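Local coordinates for genome polyprotein (Chicken sicinivirus JSY, PDB 6QWT), which probably copies the viral RNA genome, being the 3Dpol RNA-dependent RNA polymerase part of the polyprotein, at residues H147-D159 with S274-Y287. Residues are numbered along the deposited sequence; the frame is centred on the assembly and turned at random.
Sequences HNPDYFYTTFLKD and SIYLSKHVFGDQWY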
loop_
_atom_site.group_PDB
_atom_site.type_symbol
_atom_site.label_atom_id
_atom_site.label_comp_id
_atom_site.label_asym_id
_atom_site.label_seq_id
_atom_site.Cartn_x
_atom_site.Cartn_y
_atom_site.Cartn_z
ATOM N N HIS A 147 2.495 -13.461 22.853
ATOM C CA HIS A 147 2.436 -13.047 24.247
ATOM C C HIS A 147 3.141 -11.723 24.509
ATOM O O HIS A 147 2.838 -11.062 25.509
ATOM C CB HIS A 147 3.038 -14.134 25.142
ATOM C CG HIS A 147 2.203 -15.375 25.223
ATOM N ND1 HIS A 147 2.386 -16.452 24.382
ATOM C CD2 HIS A 147 1.170 -15.703 26.036
ATOM C CE1 HIS A 147 1.506 -17.393 24.678
ATOM N NE2 HIS A 147 0.756 -16.963 25.677
ATOM N N ASN A 148 4.058 -11.323 23.637
ATOM C CA ASN A 148 4.811 -10.086 23.788
ATOM C C ASN A 148 5.328 -9.657 22.420
ATOM O O ASN A 148 6.431 -10.054 22.021
ATOM C CB ASN A 148 5.963 -10.277 24.777
ATOM C CG ASN A 148 6.869 -9.064 24.862
ATOM O OD1 ASN A 148 6.406 -7.924 24.813
ATOM N ND2 ASN A 148 8.170 -9.306 24.991
ATOM N N PRO A 149 4.557 -8.867 21.664
ATOM C CA PRO A 149 4.981 -8.510 20.303
ATOM C C PRO A 149 6.151 -7.535 20.289
ATOM O O PRO A 149 5.971 -6.336 20.058
ATOM C CB PRO A 149 3.715 -7.891 19.694
ATOM C CG PRO A 149 2.956 -7.360 20.871
ATOM C CD PRO A 149 3.244 -8.296 22.013
ATOM N N ASP A 150 7.357 -8.056 20.526
ATOM C CA ASP A 150 8.587 -7.270 20.629
ATOM C C ASP A 150 9.486 -7.655 19.455
ATOM O O ASP A 150 10.128 -8.710 19.475
ATOM C CB ASP A 150 9.268 -7.534 21.971
ATOM C CG ASP A 150 10.477 -6.646 22.209
ATOM O OD1 ASP A 150 10.696 -5.696 21.430
ATOM O OD2 ASP A 150 11.206 -6.897 23.190
ATOM N N TYR A 151 9.538 -6.802 18.437
ATOM C CA TYR A 151 10.229 -7.151 17.203
ATOM C C TYR A 151 10.663 -5.875 16.490
ATOM O O TYR A 151 10.200 -4.774 16.804
ATOM C CB TYR A 151 9.340 -8.013 16.296
ATOM C CG TYR A 151 8.050 -7.342 15.886
ATOM C CD1 TYR A 151 7.986 -6.555 14.743
ATOM C CD2 TYR A 151 6.894 -7.493 16.643
ATOM C CE1 TYR A 151 6.811 -5.935 14.365
ATOM C CE2 TYR A 151 5.711 -6.876 16.271
ATOM C CZ TYR A 151 5.679 -6.099 15.130
ATOM O OH TYR A 151 4.511 -5.480 14.749
ATOM N N PHE A 152 11.547 -6.047 15.508
ATOM C CA PHE A 152 12.158 -4.949 14.769
ATOM C C PHE A 152 11.678 -4.948 13.323
ATOM O O PHE A 152 11.651 -5.999 12.674
ATOM C CB PHE A 152 13.686 -5.059 14.784
ATOM C CG PHE A 152 14.322 -4.654 16.084
ATOM C CD1 PHE A 152 14.608 -3.324 16.346
ATOM C CD2 PHE A 152 14.657 -5.608 17.032
ATOM C CE1 PHE A 152 15.202 -2.951 17.538
ATOM C CE2 PHE A 152 15.253 -5.238 18.227
ATOM C CZ PHE A 152 15.526 -3.908 18.476
ATOM N N TYR A 153 11.315 -3.770 12.819
ATOM C CA TYR A 153 11.198 -3.560 11.383
ATOM C C TYR A 153 12.576 -3.246 10.813
ATOM O O TYR A 153 13.318 -2.438 11.380
ATOM C CB TYR A 153 10.237 -2.408 11.074
ATOM C CG TYR A 153 8.772 -2.713 11.309
ATOM C CD1 TYR A 153 7.955 -3.162 10.274
ATOM C CD2 TYR A 153 8.200 -2.539 12.565
ATOM C CE1 TYR A 153 6.607 -3.437 10.490
ATOM C CE2 TYR A 153 6.862 -2.810 12.790
ATOM C CZ TYR A 153 6.069 -3.257 11.752
ATOM O OH TYR A 153 4.739 -3.525 11.989
ATOM N N THR A 154 12.923 -3.885 9.698
ATOM C CA THR A 154 14.119 -3.515 8.948
ATOM C C THR A 154 13.772 -2.395 7.977
ATOM O O THR A 154 12.837 -2.527 7.182
ATOM C CB THR A 154 14.691 -4.709 8.181
ATOM O OG1 THR A 154 13.683 -5.254 7.320
ATOM C CG2 THR A 154 15.163 -5.783 9.143
ATOM N N THR A 155 14.524 -1.300 8.040
ATOM C CA THR A 155 14.261 -0.110 7.238
ATOM C C THR A 155 15.318 0.030 6.149
ATOM O O THR A 155 16.518 -0.051 6.429
ATOM C CB THR A 155 14.246 1.147 8.113
ATOM O OG1 THR A 155 13.270 0.996 9.151
ATOM C CG2 THR A 155 13.914 2.377 7.280
ATOM N N PHE A 156 14.868 0.251 4.916
ATOM C CA PHE A 156 15.752 0.458 3.780
ATOM C C PHE A 156 15.256 1.635 2.951
ATOM O O PHE A 156 14.109 2.074 3.074
ATOM C CB PHE A 156 15.837 -0.791 2.886
ATOM C CG PHE A 156 16.369 -2.009 3.588
ATOM C CD1 PHE A 156 17.692 -2.066 3.999
ATOM C CD2 PHE A 156 15.550 -3.102 3.828
ATOM C CE1 PHE A 156 18.187 -3.187 4.641
ATOM C CE2 PHE A 156 16.039 -4.226 4.471
ATOM C CZ PHE A 156 17.358 -4.267 4.877
ATOM N N LEU A 157 16.144 2.150 2.108
ATOM C CA LEU A 157 15.747 3.086 1.067
ATOM C C LEU A 157 15.134 2.307 -0.091
ATOM O O LEU A 157 15.701 1.311 -0.558
ATOM C CB LEU A 157 16.953 3.898 0.598
ATOM C CG LEU A 157 17.682 4.666 1.699
ATOM C CD1 LEU A 157 18.952 5.316 1.167
ATOM C CD2 LEU A 157 16.759 5.705 2.316
ATOM N N LYS A 158 13.963 2.745 -0.539
ATOM C CA LYS A 158 13.220 1.989 -1.541
ATOM C C LYS A 158 13.846 2.197 -2.913
ATOM O O LYS A 158 13.844 3.311 -3.447
ATOM C CB LYS A 158 11.748 2.390 -1.549
ATOM C CG LYS A 158 10.901 1.480 -2.432
ATOM C CD LYS A 158 9.420 1.838 -2.432
ATOM C CE LYS A 158 8.582 0.561 -2.460
ATOM N NZ LYS A 158 7.490 0.631 -1.453
ATOM N N ASP A 159 14.364 1.116 -3.486
ATOM C CA ASP A 159 14.972 1.121 -4.812
ATOM C C ASP A 159 13.861 1.076 -5.855
ATOM O O ASP A 159 13.232 0.032 -6.055
ATOM C CB ASP A 159 15.909 -0.075 -4.931
ATOM C CG ASP A 159 16.730 -0.071 -6.213
ATOM O OD1 ASP A 159 17.454 -1.068 -6.425
ATOM O OD2 ASP A 159 16.662 0.901 -7.006
ATOM N N SER A 274 2.418 -2.442 18.984
ATOM C CA SER A 274 3.668 -2.700 18.277
ATOM C C SER A 274 3.678 -2.114 16.873
ATOM O O SER A 274 4.720 -2.148 16.210
ATOM C CB SER A 274 3.946 -4.208 18.217
ATOM O OG SER A 274 3.275 -4.817 17.126
ATOM N N ILE A 275 2.551 -1.582 16.409
ATOM C CA ILE A 275 2.469 -0.926 15.115
ATOM C C ILE A 275 2.663 0.581 15.232
ATOM O O ILE A 275 3.415 1.168 14.454
ATOM C CB ILE A 275 1.126 -1.268 14.435
ATOM C CG1 ILE A 275 1.180 -2.674 13.840
ATOM C CG2 ILE A 275 0.787 -0.254 13.354
ATOM C CD1 ILE A 275 -0.167 -3.213 13.446
ATOM N N TYR A 276 2.009 1.228 16.202
ATOM C CA TYR A 276 2.155 2.674 16.342
ATOM C C TYR A 276 3.265 3.081 17.305
ATOM O O TYR A 276 3.634 4.259 17.335
ATOM C CB TYR A 276 0.824 3.324 16.764
ATOM C CG TYR A 276 0.274 2.955 18.133
ATOM C CD1 TYR A 276 -0.821 2.109 18.248
ATOM C CD2 TYR A 276 0.813 3.490 19.302
ATOM C CE1 TYR A 276 -1.350 1.782 19.484
ATOM C CE2 TYR A 276 0.294 3.164 20.545
ATOM C CZ TYR A 276 -0.791 2.307 20.626
ATOM O OH TYR A 276 -1.326 1.970 21.848
ATOM N N LEU A 277 3.802 2.144 18.091
ATOM C CA LEU A 277 5.000 2.359 18.910
ATOM C C LEU A 277 5.985 1.264 18.507
ATOM O O LEU A 277 6.181 0.284 19.230
ATOM C CB LEU A 277 4.676 2.326 20.409
ATOM C CG LEU A 277 5.784 2.790 21.359
ATOM C CD1 LEU A 277 6.215 4.211 21.028
ATOM C CD2 LEU A 277 5.328 2.692 22.808
ATOM N N SER A 278 6.604 1.438 17.344
ATOM C CA SER A 278 7.317 0.372 16.658
ATOM C C SER A 278 8.826 0.553 16.766
ATOM O O SER A 278 9.331 1.673 16.874
ATOM C CB SER A 278 6.912 0.327 15.182
ATOM O OG SER A 278 7.170 1.575 14.561
ATOM N N LYS A 279 9.542 -0.569 16.716
ATOM C CA LYS A 279 10.998 -0.581 16.732
ATOM C C LYS A 279 11.527 -0.765 15.316
ATOM O O LYS A 279 11.010 -1.584 14.550
ATOM C CB LYS A 279 11.529 -1.698 17.635
ATOM C CG LYS A 279 11.132 -1.542 19.092
ATOM C CD LYS A 279 11.149 -2.869 19.823
ATOM C CE LYS A 279 12.563 -3.350 20.041
ATOM N NZ LYS A 279 12.615 -4.631 20.794
ATOM N N HIS A 280 12.566 -0.004 14.976
ATOM C CA HIS A 280 13.130 -0.009 13.636
ATOM C C HIS A 280 14.645 -0.130 13.702
ATOM O O HIS A 280 15.272 0.254 14.692
ATOM C CB HIS A 280 12.764 1.268 12.866
ATOM C CG HIS A 280 11.292 1.495 12.722
ATOM N ND1 HIS A 280 10.644 1.419 11.507
ATOM C CD2 HIS A 280 10.342 1.813 13.635
ATOM C CE1 HIS A 280 9.359 1.674 11.680
ATOM N NE2 HIS A 280 9.149 1.913 12.961
ATOM N N VAL A 281 15.230 -0.667 12.632
ATOM C CA VAL A 281 16.679 -0.692 12.470
ATOM C C VAL A 281 17.008 -0.288 11.037
ATOM O O VAL A 281 16.593 -0.957 10.084
ATOM C CB VAL A 281 17.296 -2.060 12.820
ATOM C CG1 VAL A 281 16.646 -3.206 12.037
ATOM C CG2 VAL A 281 18.803 -2.026 12.618
ATOM N N PHE A 282 17.724 0.820 10.885
ATOM C CA PHE A 282 18.146 1.340 9.587
ATOM C C PHE A 282 19.669 1.308 9.568
ATOM O O PHE A 282 20.322 2.243 10.043
ATOM C CB PHE A 282 17.604 2.750 9.367
ATOM C CG PHE A 282 18.050 3.387 8.080
ATOM C CD1 PHE A 282 17.509 2.989 6.868
ATOM C CD2 PHE A 282 18.996 4.398 8.084
ATOM C CE1 PHE A 282 17.911 3.580 5.684
ATOM C CE2 PHE A 282 19.403 4.993 6.904
ATOM C CZ PHE A 282 18.860 4.585 5.703
ATOM N N GLY A 283 20.238 0.237 9.028
ATOM C CA GLY A 283 21.679 0.072 9.122
ATOM C C GLY A 283 22.034 -0.204 10.574
ATOM O O GLY A 283 21.537 -1.156 11.189
ATOM N N ASP A 284 22.897 0.637 11.145
ATOM C CA ASP A 284 23.235 0.579 12.562
ATOM C C ASP A 284 22.488 1.636 13.373
ATOM O O ASP A 284 22.871 1.930 14.512
ATOM C CB ASP A 284 24.749 0.726 12.754
ATOM C CG ASP A 284 25.206 0.368 14.165
ATOM O OD1 ASP A 284 24.835 -0.716 14.663
ATOM O OD2 ASP A 284 25.933 1.180 14.775
ATOM N N GLN A 285 21.431 2.215 12.805
ATOM C CA GLN A 285 20.600 3.193 13.500
ATOM C C GLN A 285 19.388 2.471 14.080
ATOM O O GLN A 285 18.512 2.013 13.338
ATOM C CB GLN A 285 20.175 4.319 12.560
ATOM C CG GLN A 285 21.333 5.068 11.926
ATOM C CD GLN A 285 22.236 5.728 12.953
ATOM O OE1 GLN A 285 21.822 6.643 13.665
ATOM N NE2 GLN A 285 23.478 5.266 13.029
ATOM N N TRP A 286 19.348 2.365 15.403
ATOM C CA TRP A 286 18.251 1.727 16.118
ATOM C C TRP A 286 17.387 2.801 16.764
ATOM O O TRP A 286 17.902 3.669 17.477
ATOM C CB TRP A 286 18.782 0.763 17.178
ATOM C CG TRP A 286 19.781 -0.214 16.644
ATOM C CD1 TRP A 286 21.108 0.012 16.410
ATOM C CD2 TRP A 286 19.534 -1.576 16.271
ATOM N NE1 TRP A 286 21.702 -1.126 15.917
ATOM C CE2 TRP A 286 20.758 -2.114 15.823
ATOM C CE3 TRP A 286 18.399 -2.392 16.273
ATOM C CZ2 TRP A 286 20.877 -3.431 15.381
ATOM C CZ3 TRP A 286 18.521 -3.701 15.835
ATOM C CH2 TRP A 286 19.751 -4.207 15.395
ATOM N N TYR A 287 16.081 2.745 16.512
ATOM C CA TYR A 287 15.185 3.782 17.001
ATOM C C TYR A 287 13.771 3.226 17.097
ATOM O O TYR A 287 13.450 2.175 16.537
ATOM C CB TYR A 287 15.222 5.024 16.101
ATOM C CG TYR A 287 14.839 4.750 14.665
ATOM C CD1 TYR A 287 15.772 4.270 13.754
ATOM C CD2 TYR A 287 13.541 4.968 14.220
ATOM C CE1 TYR A 287 15.424 4.012 12.440
ATOM C CE2 TYR A 287 13.183 4.714 12.907
ATOM C CZ TYR A 287 14.127 4.239 12.023
ATOM O OH TYR A 287 13.775 3.985 10.717
HETATM O O HOH W 1 7.638 -3.067 16.474
HETATM O O HOH W 2 18.253 -1.720 7.783
#
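The ring of Phe-152 is sandwiched between the Lys-279 side chain and the Trp-286 indole. Over one face lies Lys-279, whose CE sits 3.8 Å from the ring centroid of Phe-152 in a CH-pi contact; the ammonium lies off-centre, though its exact place, and with it any cation-pi contribution, is doubtful. A bend at chi3 (72°) folds the lysine chain over the ring, where methylenes give apolar contact. Against the other face, Trp-286 presents its six-membered ring edge-on, T-shaped, with the planes at 80°. Beside these rings the backbones form a parallel ladder: Tyr-153 N bonds to Lys-279 O at 2.8 Å, Val-281 N to Tyr-153 O, and Thr-155 N to Val-281 O. It joins strands 152-157 and 277-282 within a mixed five-stranded sheet, consistent with the fingers of the right-hand fold of picornaviral polymerases, in which 277-282 also pairs with 285-290 through the type II' turn Phe-282 to Gln-285; Gly-283 supplies that turn's positive phi. Where the ladder ends, a water donates to both Thr-155 O and Val-281 O and accepts from Gly-283 N. A histidine and a threonine suit their places because His-280 ND1 and Thr-155 OG1 both bond to Glu-176 OE2; the histidine's NE2 meets Ser-278 OG at 2.6 Å. Near the helix end, Tyr-151 reaches Ser-274 with its hydroxyl, OH to OG 2.8 Å, and Ser-274 OG also bonds to Tyr-271 O.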